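Local structure of type IV pilus assembly protein PilF (Pseudomonas aeruginosa, 2HO1) at residues A[108-113]-A[140-145]; A[158-163]-A[182-187]; A[192-197]-A[216-221]. The protein acts in type IV pilus biogenesis, where it is essential for placing PilQ in the outer membrane and assembling it into dodecameric secretins. All coordinates share one frame; numbering follows the deposited sequence.

The three contacts follow one another along an all-helical chain of tetratricopeptide (TPR) repeats, each closing before the next opens. Contact 1 joins helices 105-117 and 140-153, contact 2 helices 157-170 and 175-187, and contact 3 helices 191-202 and 209-221. Centres lie about 18 Å apart between contacts 1 and 2, and about 14 Å between contacts 2 and 3. Consecutive helices carry the packing onward: Phe144 touches Tyr163, and Leu185 touches Ala194 and Tyr197. Contacts 1 and 3, about 29 Å apart between centres, do not touch. Contact 1 lies within TPR1-TPR4, the minimal region for secretin assembly; contacts 2 and 3 carry the superhelix on from TPR 4 to TPR 6.

Contact 1: residues A[108-113]-A[140-145]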
ATOM      1  N   LEU A 108     -10.364   6.719   5.211  1.00 27.81           N
ATOM      2  CA  LEU A 108      -8.914   6.597   5.278  1.00 27.60           C
ATOM      3  C   LEU A 108      -8.304   7.609   4.306  1.00 27.05           C
ATOM      4  O   LEU A 108      -7.277   8.222   4.599  1.00 29.26           O
ATOM      5  CB  LEU A 108      -8.455   5.189   4.903  1.00 26.79           C
ATOM      6  CG  LEU A 108      -8.626   4.118   6.001  1.00 29.04           C
ATOM      7  CD1 LEU A 108      -8.438   2.712   5.376  1.00 27.28           C
ATOM      8  CD2 LEU A 108      -7.592   4.363   7.151  1.00 27.15           C
ATOM      9  N   ASN A 109      -8.935   7.810   3.158  1.00 24.07           N
ATOM     10  CA  ASN A 109      -8.366   8.736   2.188  1.00 26.11           C
ATOM     11  C   ASN A 109      -8.522  10.189   2.645  1.00 28.34           C
ATOM     12  O   ASN A 109      -7.601  10.959   2.502  1.00 28.51           O
ATOM     13  CB  ASN A 109      -8.988   8.529   0.796  1.00 25.93           C
ATOM     14  CG  ASN A 109      -8.374   9.448  -0.252  1.00 28.20           C
ATOM     15  OD1 ASN A 109      -7.156   9.465  -0.456  1.00 28.33           O
ATOM     16  ND2 ASN A 109      -9.207  10.210  -0.918  1.00 26.51           N
ATOM     17  N   ASN A 110      -9.687  10.551   3.196  1.00 29.75           N
ATOM     18  CA  ASN A 110      -9.898  11.899   3.700  1.00 29.42           C
ATOM     19  C   ASN A 110      -8.902  12.175   4.852  1.00 31.16           C
ATOM     20  O   ASN A 110      -8.325  13.264   4.936  1.00 30.67           O
ATOM     21  CB  ASN A 110     -11.325  12.064   4.224  1.00 30.10           C
ATOM     22  CG  ASN A 110     -12.374  12.129   3.091  1.00 32.68           C
ATOM     23  OD1 ASN A 110     -12.034  12.348   1.941  1.00 35.83           O
ATOM     24  ND2 ASN A 110     -13.637  11.951   3.432  1.00 34.30           N
ATOM     25  N   TYR A 111      -8.722  11.200   5.741  1.00 29.44           N
ATOM     26  CA  TYR A 111      -7.795  11.366   6.851  1.00 31.28           C
ATOM     27  C   TYR A 111      -6.335  11.491   6.356  1.00 32.32           C
ATOM     28  O   TYR A 111      -5.582  12.378   6.807  1.00 32.75           O
ATOM     29  CB  TYR A 111      -7.971  10.215   7.860  1.00 31.26           C
ATOM     30  CG  TYR A 111      -7.146  10.327   9.159  1.00 32.07           C
ATOM     31  CD1 TYR A 111      -6.801  11.582   9.708  1.00 31.91           C
ATOM     32  CD2 TYR A 111      -6.775   9.177   9.867  1.00 30.30           C
ATOM     33  CE1 TYR A 111      -6.111  11.669  10.932  1.00 28.05           C
ATOM     34  CE2 TYR A 111      -6.094   9.254  11.088  1.00 30.48           C
ATOM     35  CZ  TYR A 111      -5.760  10.508  11.615  1.00 30.77           C
ATOM     36  OH  TYR A 111      -5.013  10.567  12.783  1.00 30.07           O
ATOM     37  N   GLY A 112      -5.928  10.632   5.422  1.00 28.96           N
ATOM     38  CA  GLY A 112      -4.578  10.739   4.898  1.00 29.91           C
ATOM     39  C   GLY A 112      -4.346  12.070   4.200  1.00 30.88           C
ATOM     40  O   GLY A 112      -3.209  12.629   4.205  1.00 27.89           O
ATOM     41  N   GLY A 113      -5.415  12.582   3.585  1.00 30.56           N
ATOM     42  CA  GLY A 113      -5.332  13.884   2.925  1.00 32.44           C
ATOM     43  C   GLY A 113      -5.098  14.943   4.025  1.00 34.48           C
ATOM     44  O   GLY A 113      -4.288  15.864   3.876  1.00 33.12           O
ATOM     45  N   ARG A 140     -10.663   5.639  -5.659  1.00 35.46           N
ATOM     46  CA  ARG A 140      -9.351   5.047  -5.444  1.00 34.35           C
ATOM     47  C   ARG A 140      -8.290   5.864  -6.211  1.00 34.30           C
ATOM     48  O   ARG A 140      -7.141   5.986  -5.747  1.00 35.43           O
ATOM     49  CB  ARG A 140      -9.396   3.579  -5.875  1.00 35.01           C
ATOM     50  CG  ARG A 140      -8.062   2.815  -5.916  1.00 34.00           C
ATOM     51  CD  ARG A 140      -8.354   1.325  -5.687  1.00 31.52           C
ATOM     52  NE  ARG A 140      -7.195   0.461  -5.881  1.00 31.98           N
ATOM     53  CZ  ARG A 140      -6.927  -0.202  -7.011  1.00 34.00           C
ATOM     54  NH1 ARG A 140      -7.742  -0.107  -8.066  1.00 29.55           N
ATOM     55  NH2 ARG A 140      -5.835  -0.955  -7.094  1.00 29.63           N
ATOM     56  N   SER A 141      -8.665   6.436  -7.363  1.00 33.99           N
ATOM     57  CA  SER A 141      -7.723   7.260  -8.142  1.00 34.04           C
ATOM     58  C   SER A 141      -7.164   8.409  -7.293  1.00 34.02           C
ATOM     59  O   SER A 141      -6.010   8.805  -7.455  1.00 35.94           O
ATOM     60  CB  SER A 141      -8.395   7.859  -9.380  1.00 36.24           C
ATOM     61  OG  SER A 141      -9.528   8.643  -9.033  1.00 39.72           O
ATOM     62  N   ARG A 142      -7.994   8.950  -6.406  1.00 34.50           N
ATOM     63  CA  ARG A 142      -7.579  10.040  -5.499  1.00 35.43           C
ATOM     64  C   ARG A 142      -6.620   9.517  -4.448  1.00 35.19           C
ATOM     65  O   ARG A 142      -5.704  10.224  -4.014  1.00 34.25           O
ATOM     66  CB  ARG A 142      -8.796  10.654  -4.801  1.00 37.91           C
ATOM     67  CG  ARG A 142      -9.370  11.840  -5.556  1.00 48.67           C
ATOM     68  CD  ARG A 142     -10.888  12.040  -5.355  1.00 56.94           C
ATOM     69  NE  ARG A 142     -11.382  11.897  -3.979  1.00 60.83           N
ATOM     70  CZ  ARG A 142     -12.581  12.335  -3.586  1.00 66.11           C
ATOM     71  NH1 ARG A 142     -13.382  12.947  -4.465  1.00 67.20           N
ATOM     72  NH2 ARG A 142     -12.996  12.158  -2.329  1.00 67.16           N
ATOM     73  N   VAL A 143      -6.858   8.283  -4.003  1.00 33.44           N
ATOM     74  CA  VAL A 143      -5.975   7.676  -3.041  1.00 32.13           C
ATOM     75  C   VAL A 143      -4.563   7.617  -3.631  1.00 31.94           C
ATOM     76  O   VAL A 143      -3.591   7.949  -2.946  1.00 32.47           O
ATOM     77  CB  VAL A 143      -6.443   6.249  -2.682  1.00 32.20           C
ATOM     78  CG1 VAL A 143      -5.407   5.564  -1.842  1.00 27.57           C
ATOM     79  CG2 VAL A 143      -7.785   6.319  -1.968  1.00 27.61           C
ATOM     80  N   PHE A 144      -4.439   7.201  -4.889  1.00 28.85           N
ATOM     81  CA  PHE A 144      -3.132   7.128  -5.523  1.00 29.44           C
ATOM     82  C   PHE A 144      -2.541   8.506  -5.802  1.00 32.96           C
ATOM     83  O   PHE A 144      -1.307   8.677  -5.811  1.00 31.56           O
ATOM     84  CB  PHE A 144      -3.187   6.323  -6.815  1.00 31.47           C
ATOM     85  CG  PHE A 144      -3.277   4.847  -6.586  1.00 34.93           C
ATOM     86  CD1 PHE A 144      -2.305   4.186  -5.829  1.00 32.73           C
ATOM     87  CD2 PHE A 144      -4.345   4.110  -7.084  1.00 33.89           C
ATOM     88  CE1 PHE A 144      -2.392   2.839  -5.568  1.00 30.98           C
ATOM     89  CE2 PHE A 144      -4.424   2.741  -6.812  1.00 34.66           C
ATOM     90  CZ  PHE A 144      -3.439   2.119  -6.052  1.00 32.91           C
ATOM     91  N   GLU A 145      -3.396   9.481  -6.081  1.00 31.33           N
ATOM     92  CA  GLU A 145      -2.882  10.825  -6.258  1.00 35.45           C
ATOM     93  C   GLU A 145      -2.227  11.240  -4.919  1.00 34.79           C
ATOM     94  O   GLU A 145      -1.126  11.772  -4.895  1.00 38.04           O
ATOM     95  CB  GLU A 145      -4.008  11.812  -6.568  1.00 37.41           C
ATOM     96  CG  GLU A 145      -3.506  13.257  -6.622  1.00 42.23           C
ATOM     97  CD  GLU A 145      -4.601  14.266  -6.898  1.00 46.58           C
ATOM     98  OE1 GLU A 145      -5.695  14.160  -6.291  1.00 47.03           O
ATOM     99  OE2 GLU A 145      -4.354  15.172  -7.726  1.00 50.49           O
TER
HETATM  100  O   HOH W   1     -11.840  10.603  -0.489  1.00 49.41           O
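Extension of the Asn109 side chain, with CG trans to the backbone N (chi1 -178°), carries its amide across to Val143, where it meets the CG2 branch, the one lying beside the backbone N of Val143. The amide oxygen rests close to the backbone there, with Asn109 OD1 3.4 Å from Val143 CA. The same oxygen lies 3.5 Å from Val143 CG2, so this half of the amide is in contact with carbon. The polar demand of OD1 is met by a hydrogen bond from Asn146 ND2, further along helix 140-153.

The nitrogen half turns toward Arg142 and a water. Arg142 bends at chi3 and crosses Asn109 at about a right angle, the amide and guanidinium planes lying 32° apart, yet no direct hydrogen bond joins the two groups. The water makes the link instead. It accepts from Asn109 ND2 at 2.7 Å and from Arg142 NH2 at 2.7 Å, lying in the guanidinium plane at its edge, and donates to Asn110 OD1 at 3.0 Å.

The backbones run nearly parallel, with an angle of 26° and a closest axis approach of 10.1 Å. This matches the stacking of first helices in successive TPR motifs; the segments fall in the inferred TPR 3 and TPR 4. Helix 121-131 also touches Asn109, through Leu128.

Chemically, the buried amide works with both ends: its oxygen ties it to the neighbouring helix, while its nitrogen and the shared water probably help hold the exposed arginine beside the repeat junction.

Contact 2: residues A[158-163]-A[182-187]; sequences AQAKEY and ADLLYK
Leu184 and Lys161 meet end to backbone: the CD1 methyl of Leu184 is set against the main chain of helix 157-170, 3.9 Å from Lys161 CA and 4.0 Å from Lys161 N. The same methyl, Leu184 CD1, lies 4.5 Å from Ala160 CB, a looser apolar touch. The short side chain of Ala160 is consistent with the methyl's close approach to the backbone.

Lys161 takes a different path. Its first torsion (chi1 -177°) places CG opposite the backbone N, and from there the lysine runs out extended and crosses the side chain of Leu185 at about a right angle. The touching atoms are at its far end, Lys161 CE lying 3.8 Å from Leu185 CD2. The ammonium nitrogen is almost as near, with Lys161 NZ 4.0 Å from Leu185 CD2. Leu185 in turn packs on Pro193, Ala194 and Tyr197 of helix 191-202, linking this contact to the following helix.

The two helices run closer to antiparallel than to parallel, at 140°, with their axes 10.5 Å apart at closest approach. The pair joins helix 157-170, in the inferred TPR 4, to helix 175-187, in TPR 5, as adjacent helices of a TPR array do. On the first of these helices, Asp101 of the second subunit accepts from the backbone N atoms of Ala158 and Gln159, and Arg103 of that subunit pairs with Glu162.

No hydrogen bond crosses between the segments, so leucine methyls and the aliphatic chain of a lysine carry the contact, while the ammonium of Lys161 reaches past Leu185 to a long, weak ion pair with Glu188.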
ATOM      1  N   ALA A 158      10.640   9.442  -8.094  1.00 35.95           N
ATOM      2  CA  ALA A 158      10.408   8.308  -8.990  1.00 37.57           C
ATOM      3  C   ALA A 158       9.199   7.509  -8.454  1.00 36.84           C
ATOM      4  O   ALA A 158       8.350   7.018  -9.202  1.00 35.83           O
ATOM      5  CB  ALA A 158      11.671   7.417  -9.072  1.00 36.65           C
ATOM      6  N   GLN A 159       9.123   7.414  -7.140  1.00 36.22           N
ATOM      7  CA  GLN A 159       8.039   6.720  -6.490  1.00 37.78           C
ATOM      8  C   GLN A 159       6.732   7.520  -6.689  1.00 37.25           C
ATOM      9  O   GLN A 159       5.682   6.947  -6.957  1.00 34.37           O
ATOM     10  CB  GLN A 159       8.348   6.592  -5.004  1.00 39.31           C
ATOM     11  CG  GLN A 159       7.315   5.846  -4.239  1.00 40.98           C
ATOM     12  CD  GLN A 159       7.716   5.681  -2.799  1.00 42.82           C
ATOM     13  OE1 GLN A 159       7.232   6.407  -1.904  1.00 39.75           O
ATOM     14  NE2 GLN A 159       8.622   4.728  -2.558  1.00 37.86           N
ATOM     15  N   ALA A 160       6.814   8.842  -6.556  1.00 34.75           N
ATOM     16  CA  ALA A 160       5.648   9.695  -6.740  1.00 34.30           C
ATOM     17  C   ALA A 160       5.083   9.451  -8.146  1.00 36.66           C
ATOM     18  O   ALA A 160       3.864   9.302  -8.340  1.00 34.62           O
ATOM     19  CB  ALA A 160       6.049  11.191  -6.581  1.00 32.32           C
ATOM     20  N   LYS A 161       5.998   9.383  -9.108  1.00 36.14           N
ATOM     21  CA  LYS A 161       5.637   9.187 -10.502  1.00 38.32           C
ATOM     22  C   LYS A 161       4.829   7.918 -10.686  1.00 37.92           C
ATOM     23  O   LYS A 161       3.792   7.935 -11.384  1.00 38.23           O
ATOM     24  CB  LYS A 161       6.910   9.158 -11.361  1.00 40.14           C
ATOM     25  CG  LYS A 161       6.699   9.040 -12.847  1.00 43.95           C
ATOM     26  CD  LYS A 161       8.070   8.946 -13.499  1.00 49.42           C
ATOM     27  CE  LYS A 161       8.036   8.513 -14.961  1.00 51.87           C
ATOM     28  NZ  LYS A 161       9.453   8.263 -15.411  1.00 54.28           N
ATOM     29  N   GLU A 162       5.283   6.819 -10.081  1.00 36.03           N
ATOM     30  CA  GLU A 162       4.545   5.560 -10.197  1.00 36.62           C
ATOM     31  C   GLU A 162       3.142   5.689  -9.595  1.00 35.26           C
ATOM     32  O   GLU A 162       2.184   5.167 -10.145  1.00 34.13           O
ATOM     33  CB  GLU A 162       5.327   4.388  -9.566  1.00 38.76           C
ATOM     34  CG  GLU A 162       6.564   4.042 -10.390  1.00 44.27           C
ATOM     35  CD  GLU A 162       7.267   2.740 -10.003  1.00 47.90           C
ATOM     36  OE1 GLU A 162       6.600   1.702  -9.745  1.00 47.61           O
ATOM     37  OE2 GLU A 162       8.519   2.758  -9.994  1.00 50.07           O
ATOM     38  N   TYR A 163       3.009   6.402  -8.483  1.00 33.78           N
ATOM     39  CA  TYR A 163       1.701   6.571  -7.891  1.00 32.65           C
ATOM     40  C   TYR A 163       0.838   7.427  -8.804  1.00 34.27           C
ATOM     41  O   TYR A 163      -0.321   7.102  -9.040  1.00 33.83           O
ATOM     42  CB  TYR A 163       1.806   7.178  -6.491  1.00 32.18           C
ATOM     43  CG  TYR A 163       2.188   6.148  -5.422  1.00 31.27           C
ATOM     44  CD1 TYR A 163       1.475   4.940  -5.291  1.00 30.26           C
ATOM     45  CD2 TYR A 163       3.241   6.389  -4.535  1.00 28.35           C
ATOM     46  CE1 TYR A 163       1.807   3.997  -4.293  1.00 29.31           C
ATOM     47  CE2 TYR A 163       3.570   5.468  -3.549  1.00 26.77           C
ATOM     48  CZ  TYR A 163       2.861   4.289  -3.428  1.00 27.53           C
ATOM     49  OH  TYR A 163       3.173   3.435  -2.417  1.00 28.99           O
ATOM     50  N   ALA A 182       3.844  16.088 -15.703  1.00 38.30           N
ATOM     51  CA  ALA A 182       4.617  16.965 -16.598  1.00 38.42           C
ATOM     52  C   ALA A 182       5.834  17.543 -15.868  1.00 38.77           C
ATOM     53  O   ALA A 182       6.959  17.564 -16.404  1.00 40.11           O
ATOM     54  CB  ALA A 182       3.722  18.120 -17.128  1.00 37.89           C
ATOM     55  N   ASP A 183       5.621  18.010 -14.642  1.00 36.43           N
ATOM     56  CA  ASP A 183       6.726  18.584 -13.896  1.00 37.52           C
ATOM     57  C   ASP A 183       7.824  17.553 -13.648  1.00 38.99           C
ATOM     58  O   ASP A 183       9.013  17.837 -13.823  1.00 36.47           O
ATOM     59  CB  ASP A 183       6.218  19.173 -12.577  1.00 37.65           C
ATOM     60  CG  ASP A 183       7.215  20.143 -11.941  1.00 42.75           C
ATOM     61  OD1 ASP A 183       7.883  20.910 -12.687  1.00 43.20           O
ATOM     62  OD2 ASP A 183       7.325  20.152 -10.693  1.00 43.26           O
ATOM     63  N   LEU A 184       7.433  16.344 -13.248  1.00 40.87           N
ATOM     64  CA  LEU A 184       8.428  15.315 -12.982  1.00 42.25           C
ATOM     65  C   LEU A 184       9.196  14.964 -14.231  1.00 41.48           C
ATOM     66  O   LEU A 184      10.418  14.930 -14.215  1.00 43.68           O
ATOM     67  CB  LEU A 184       7.766  14.063 -12.421  1.00 42.82           C
ATOM     68  CG  LEU A 184       7.222  14.245 -11.011  1.00 41.87           C
ATOM     69  CD1 LEU A 184       6.382  13.035 -10.639  1.00 43.24           C
ATOM     70  CD2 LEU A 184       8.369  14.444 -10.053  1.00 40.36           C
ATOM     71  N   LEU A 185       8.485  14.714 -15.323  1.00 42.09           N
ATOM     72  CA  LEU A 185       9.156  14.360 -16.575  1.00 43.58           C
ATOM     73  C   LEU A 185      10.064  15.490 -17.043  1.00 44.94           C
ATOM     74  O   LEU A 185      11.196  15.250 -17.474  1.00 44.60           O
ATOM     75  CB  LEU A 185       8.125  14.015 -17.639  1.00 42.56           C
ATOM     76  CG  LEU A 185       7.326  12.783 -17.220  1.00 43.79           C
ATOM     77  CD1 LEU A 185       6.078  12.635 -18.108  1.00 41.64           C
ATOM     78  CD2 LEU A 185       8.246  11.549 -17.296  1.00 43.22           C
ATOM     79  N   TYR A 186       9.580  16.725 -16.955  1.00 46.30           N
ATOM     80  CA  TYR A 186      10.406  17.858 -17.331  1.00 47.73           C
ATOM     81  C   TYR A 186      11.698  17.833 -16.539  1.00 50.07           C
ATOM     82  O   TYR A 186      12.782  17.940 -17.105  1.00 52.21           O
ATOM     83  CB  TYR A 186       9.682  19.183 -17.104  1.00 48.91           C
ATOM     84  CG  TYR A 186      10.575  20.380 -17.329  1.00 48.98           C
ATOM     85  CD1 TYR A 186      10.930  20.771 -18.611  1.00 50.81           C
ATOM     86  CD2 TYR A 186      11.079  21.104 -16.263  1.00 50.00           C
ATOM     87  CE1 TYR A 186      11.752  21.855 -18.823  1.00 52.00           C
ATOM     88  CE2 TYR A 186      11.902  22.190 -16.465  1.00 53.59           C
ATOM     89  CZ  TYR A 186      12.235  22.562 -17.748  1.00 52.99           C
ATOM     90  OH  TYR A 186      13.055  23.645 -17.957  1.00 54.24           O
ATOM     91  N   LYS A 187      11.579  17.683 -15.225  1.00 52.05           N
ATOM     92  CA  LYS A 187      12.758  17.655 -14.377  1.00 52.99           C
ATOM     93  C   LYS A 187      13.687  16.491 -14.726  1.00 55.08           C
ATOM     94  O   LYS A 187      14.879  16.560 -14.448  1.00 55.03           O
ATOM     95  CB  LYS A 187      12.356  17.579 -12.904  1.00 52.68           C
ATOM     96  CG  LYS A 187      11.903  18.897 -12.269  1.00 50.36           C
ATOM     97  CD  LYS A 187      11.512  18.645 -10.817  1.00 50.40           C
ATOM     98  CE  LYS A 187      11.218  19.927 -10.076  1.00 52.26           C
ATOM     99  NZ  LYS A 187      10.141  20.699 -10.752  1.00 55.00           N
TER

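Contact 3: residues A[192-197]-A[216-221]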
ATOM      1  N   VAL A 192       9.425  14.900 -24.250  1.00 47.89           N
ATOM      2  CA  VAL A 192       8.246  14.543 -25.029  1.00 48.10           C
ATOM      3  C   VAL A 192       7.135  14.012 -24.148  1.00 49.49           C
ATOM      4  O   VAL A 192       5.973  14.377 -24.318  1.00 51.23           O
ATOM      5  CB  VAL A 192       8.585  13.523 -26.161  1.00 48.60           C
ATOM      6  CG1 VAL A 192       7.311  13.110 -26.910  1.00 46.52           C
ATOM      7  CG2 VAL A 192       9.547  14.173 -27.133  1.00 48.69           C
ATOM      8  N   PRO A 193       7.457  13.111 -23.208  1.00 49.17           N
ATOM      9  CA  PRO A 193       6.366  12.623 -22.356  1.00 48.52           C
ATOM     10  C   PRO A 193       5.864  13.810 -21.501  1.00 46.87           C
ATOM     11  O   PRO A 193       4.669  13.951 -21.258  1.00 45.81           O
ATOM     12  CB  PRO A 193       7.039  11.556 -21.494  1.00 48.06           C
ATOM     13  CG  PRO A 193       8.197  11.131 -22.295  1.00 50.22           C
ATOM     14  CD  PRO A 193       8.708  12.390 -22.937  1.00 49.45           C
ATOM     15  N   ALA A 194       6.796  14.656 -21.069  1.00 45.17           N
ATOM     16  CA  ALA A 194       6.463  15.821 -20.243  1.00 46.18           C
ATOM     17  C   ALA A 194       5.435  16.688 -20.946  1.00 47.22           C
ATOM     18  O   ALA A 194       4.381  17.011 -20.402  1.00 44.82           O
ATOM     19  CB  ALA A 194       7.721  16.637 -19.959  1.00 43.92           C
ATOM     20  N   ARG A 195       5.768  17.050 -22.180  1.00 50.39           N
ATOM     21  CA  ARG A 195       4.920  17.876 -23.015  1.00 51.49           C
ATOM     22  C   ARG A 195       3.565  17.242 -23.193  1.00 50.41           C
ATOM     23  O   ARG A 195       2.526  17.900 -23.164  1.00 50.72           O
ATOM     24  CB  ARG A 195       5.570  18.041 -24.374  1.00 55.72           C
ATOM     25  CG  ARG A 195       4.694  18.766 -25.359  1.00 61.61           C
ATOM     26  CD  ARG A 195       5.430  19.018 -26.640  1.00 65.79           C
ATOM     27  NE  ARG A 195       4.805  20.104 -27.373  1.00 69.42           N
ATOM     28  CZ  ARG A 195       5.142  20.446 -28.607  1.00 71.76           C
ATOM     29  NH1 ARG A 195       6.096  19.771 -29.238  1.00 72.10           N
ATOM     30  NH2 ARG A 195       4.537  21.473 -29.200  1.00 72.76           N
ATOM     31  N   GLN A 196       3.571  15.941 -23.393  1.00 50.64           N
ATOM     32  CA  GLN A 196       2.323  15.238 -23.574  1.00 50.71           C
ATOM     33  C   GLN A 196       1.422  15.405 -22.382  1.00 49.98           C
ATOM     34  O   GLN A 196       0.249  15.743 -22.539  1.00 50.69           O
ATOM     35  CB  GLN A 196       2.582  13.764 -23.812  1.00 53.52           C
ATOM     36  CG  GLN A 196       3.149  13.479 -25.186  1.00 56.75           C
ATOM     37  CD  GLN A 196       3.308  12.009 -25.423  1.00 59.32           C
ATOM     38  OE1 GLN A 196       4.272  11.391 -24.944  1.00 60.70           O
ATOM     39  NE2 GLN A 196       2.348  11.418 -26.144  1.00 59.46           N
ATOM     40  N   TYR A 197       1.963  15.166 -21.185  1.00 47.16           N
ATOM     41  CA  TYR A 197       1.168  15.297 -19.976  1.00 46.41           C
ATOM     42  C   TYR A 197       0.777  16.758 -19.759  1.00 45.17           C
ATOM     43  O   TYR A 197      -0.311  17.053 -19.273  1.00 43.46           O
ATOM     44  CB  TYR A 197       1.936  14.739 -18.768  1.00 45.39           C
ATOM     45  CG  TYR A 197       1.812  13.237 -18.625  1.00 44.31           C
ATOM     46  CD1 TYR A 197       0.637  12.655 -18.155  1.00 43.31           C
ATOM     47  CD2 TYR A 197       2.865  12.393 -18.986  1.00 44.92           C
ATOM     48  CE1 TYR A 197       0.513  11.270 -18.048  1.00 44.40           C
ATOM     49  CE2 TYR A 197       2.759  11.012 -18.879  1.00 42.86           C
ATOM     50  CZ  TYR A 197       1.586  10.451 -18.408  1.00 43.81           C
ATOM     51  OH  TYR A 197       1.503   9.073 -18.243  1.00 45.69           O
ATOM     52  N   ILE A 216       6.028  27.480 -20.372  1.00 54.35           N
ATOM     53  CA  ILE A 216       6.966  28.366 -21.037  1.00 55.24           C
ATOM     54  C   ILE A 216       8.271  27.633 -21.283  1.00 55.63           C
ATOM     55  O   ILE A 216       8.792  27.640 -22.396  1.00 56.27           O
ATOM     56  CB  ILE A 216       7.240  29.632 -20.214  1.00 54.29           C
ATOM     57  CG1 ILE A 216       6.084  30.622 -20.360  1.00 53.58           C
ATOM     58  CG2 ILE A 216       8.546  30.270 -20.648  1.00 53.52           C
ATOM     59  CD1 ILE A 216       6.101  31.731 -19.339  1.00 52.40           C
ATOM     60  N   ARG A 217       8.811  26.987 -20.255  1.00 55.14           N
ATOM     61  CA  ARG A 217      10.067  26.258 -20.426  1.00 55.39           C
ATOM     62  C   ARG A 217       9.933  25.069 -21.399  1.00 56.48           C
ATOM     63  O   ARG A 217      10.904  24.707 -22.072  1.00 56.53           O
ATOM     64  CB  ARG A 217      10.600  25.792 -19.069  1.00 54.34           C
ATOM     65  CG  ARG A 217      11.102  26.933 -18.183  1.00 53.34           C
ATOM     66  CD  ARG A 217      11.231  26.488 -16.750  1.00 52.85           C
ATOM     67  NE  ARG A 217      11.918  27.453 -15.890  1.00 51.07           N
ATOM     68  CZ  ARG A 217      11.967  27.346 -14.559  1.00 53.12           C
ATOM     69  NH1 ARG A 217      11.354  26.333 -13.943  1.00 50.16           N
ATOM     70  NH2 ARG A 217      12.613  28.252 -13.834  1.00 52.01           N
ATOM     71  N   LEU A 218       8.742  24.475 -21.486  1.00 56.33           N
ATOM     72  CA  LEU A 218       8.539  23.363 -22.408  1.00 57.56           C
ATOM     73  C   LEU A 218       8.485  23.891 -23.839  1.00 59.85           C
ATOM     74  O   LEU A 218       9.061  23.284 -24.748  1.00 61.06           O
ATOM     75  CB  LEU A 218       7.257  22.587 -22.087  1.00 55.48           C
ATOM     76  CG  LEU A 218       7.383  21.529 -20.978  1.00 56.30           C
ATOM     77  CD1 LEU A 218       6.036  20.851 -20.738  1.00 55.71           C
ATOM     78  CD2 LEU A 218       8.433  20.493 -21.369  1.00 54.79           C
ATOM     79  N   ALA A 219       7.801  25.018 -24.039  1.00 61.25           N
ATOM     80  CA  ALA A 219       7.698  25.638 -25.365  1.00 62.02           C
ATOM     81  C   ALA A 219       9.105  25.923 -25.895  1.00 62.44           C
ATOM     82  O   ALA A 219       9.424  25.638 -27.051  1.00 62.10           O
ATOM     83  CB  ALA A 219       6.902  26.936 -25.273  1.00 61.41           C
ATOM     84  N   LYS A 220       9.949  26.480 -25.033  1.00 63.35           N
ATOM     85  CA  LYS A 220      11.319  26.795 -25.406  1.00 64.98           C
ATOM     86  C   LYS A 220      12.050  25.556 -25.910  1.00 65.83           C
ATOM     87  O   LYS A 220      12.827  25.631 -26.860  1.00 66.78           O
ATOM     88  CB  LYS A 220      12.076  27.389 -24.220  1.00 65.47           C
ATOM     89  CG  LYS A 220      11.610  28.785 -23.803  1.00 67.20           C
ATOM     90  CD  LYS A 220      12.554  29.348 -22.748  1.00 68.34           C
ATOM     91  CE  LYS A 220      12.343  30.832 -22.545  1.00 70.14           C
ATOM     92  NZ  LYS A 220      13.572  31.461 -21.988  1.00 71.75           N
ATOM     93  N   VAL A 221      11.803  24.417 -25.272  1.00 66.26           N
ATOM     94  CA  VAL A 221      12.440  23.170 -25.678  1.00 66.54           C
ATOM     95  C   VAL A 221      11.960  22.740 -27.066  1.00 66.46           C
ATOM     96  O   VAL A 221      12.749  22.273 -27.885  1.00 65.83           O
ATOM     97  CB  VAL A 221      12.155  22.042 -24.646  1.00 67.05           C
ATOM     98  CG1 VAL A 221      12.440  20.674 -25.252  1.00 65.44           C
ATOM     99  CG2 VAL A 221      13.028  22.247 -23.416  1.00 66.00           C
TER
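Leu218 packs both of its terminal methyls against helix 191-202, and this one side chain makes the close part of the contact. Its CD1 branch comes 3.9 Å from Arg195 CA and 4.1 Å from Arg195 N, so it touches the helix backbone and not the arginine's side chain. The other branch meets a small partner, Leu218 CD2 lying 4.2 Å from Ala194 CB. A chi1 of -83°, which turns CG away from the leucine's own carbonyl carbon, directs the fork toward helix 191-202. Leu218 also touches Tyr198, one turn beyond Ala194 on helix 191-202, while Ala194 is backed on another side by Leu185.

Such a fit, a leucine fork on a stretch of helix where an alanine keeps the surface low, joins the second helix of the inferred TPR 5 to the first helix of TPR 6. It is one step in the superhelical stacking of the TPR array. The contact is slight: the two segments bury 105 Å² in all, with no polar bond between them, and the nearest pair of CA atoms, Arg195 and Leu218, stands 6.6 Å apart.

Beyond the methyls the packing thins quickly on the side of the partly exposed Arg195. Arg195 CB is still 4.6 Å from Leu218 CD1, and the rest of the arginine chain runs extended, away from the leucine methyls. Its guanidinium makes a cation-pi contact with Phe222, just after helix 209-221. On that helix Arg217 does not approach 192-197 and instead forms a salt bridge with Glu247.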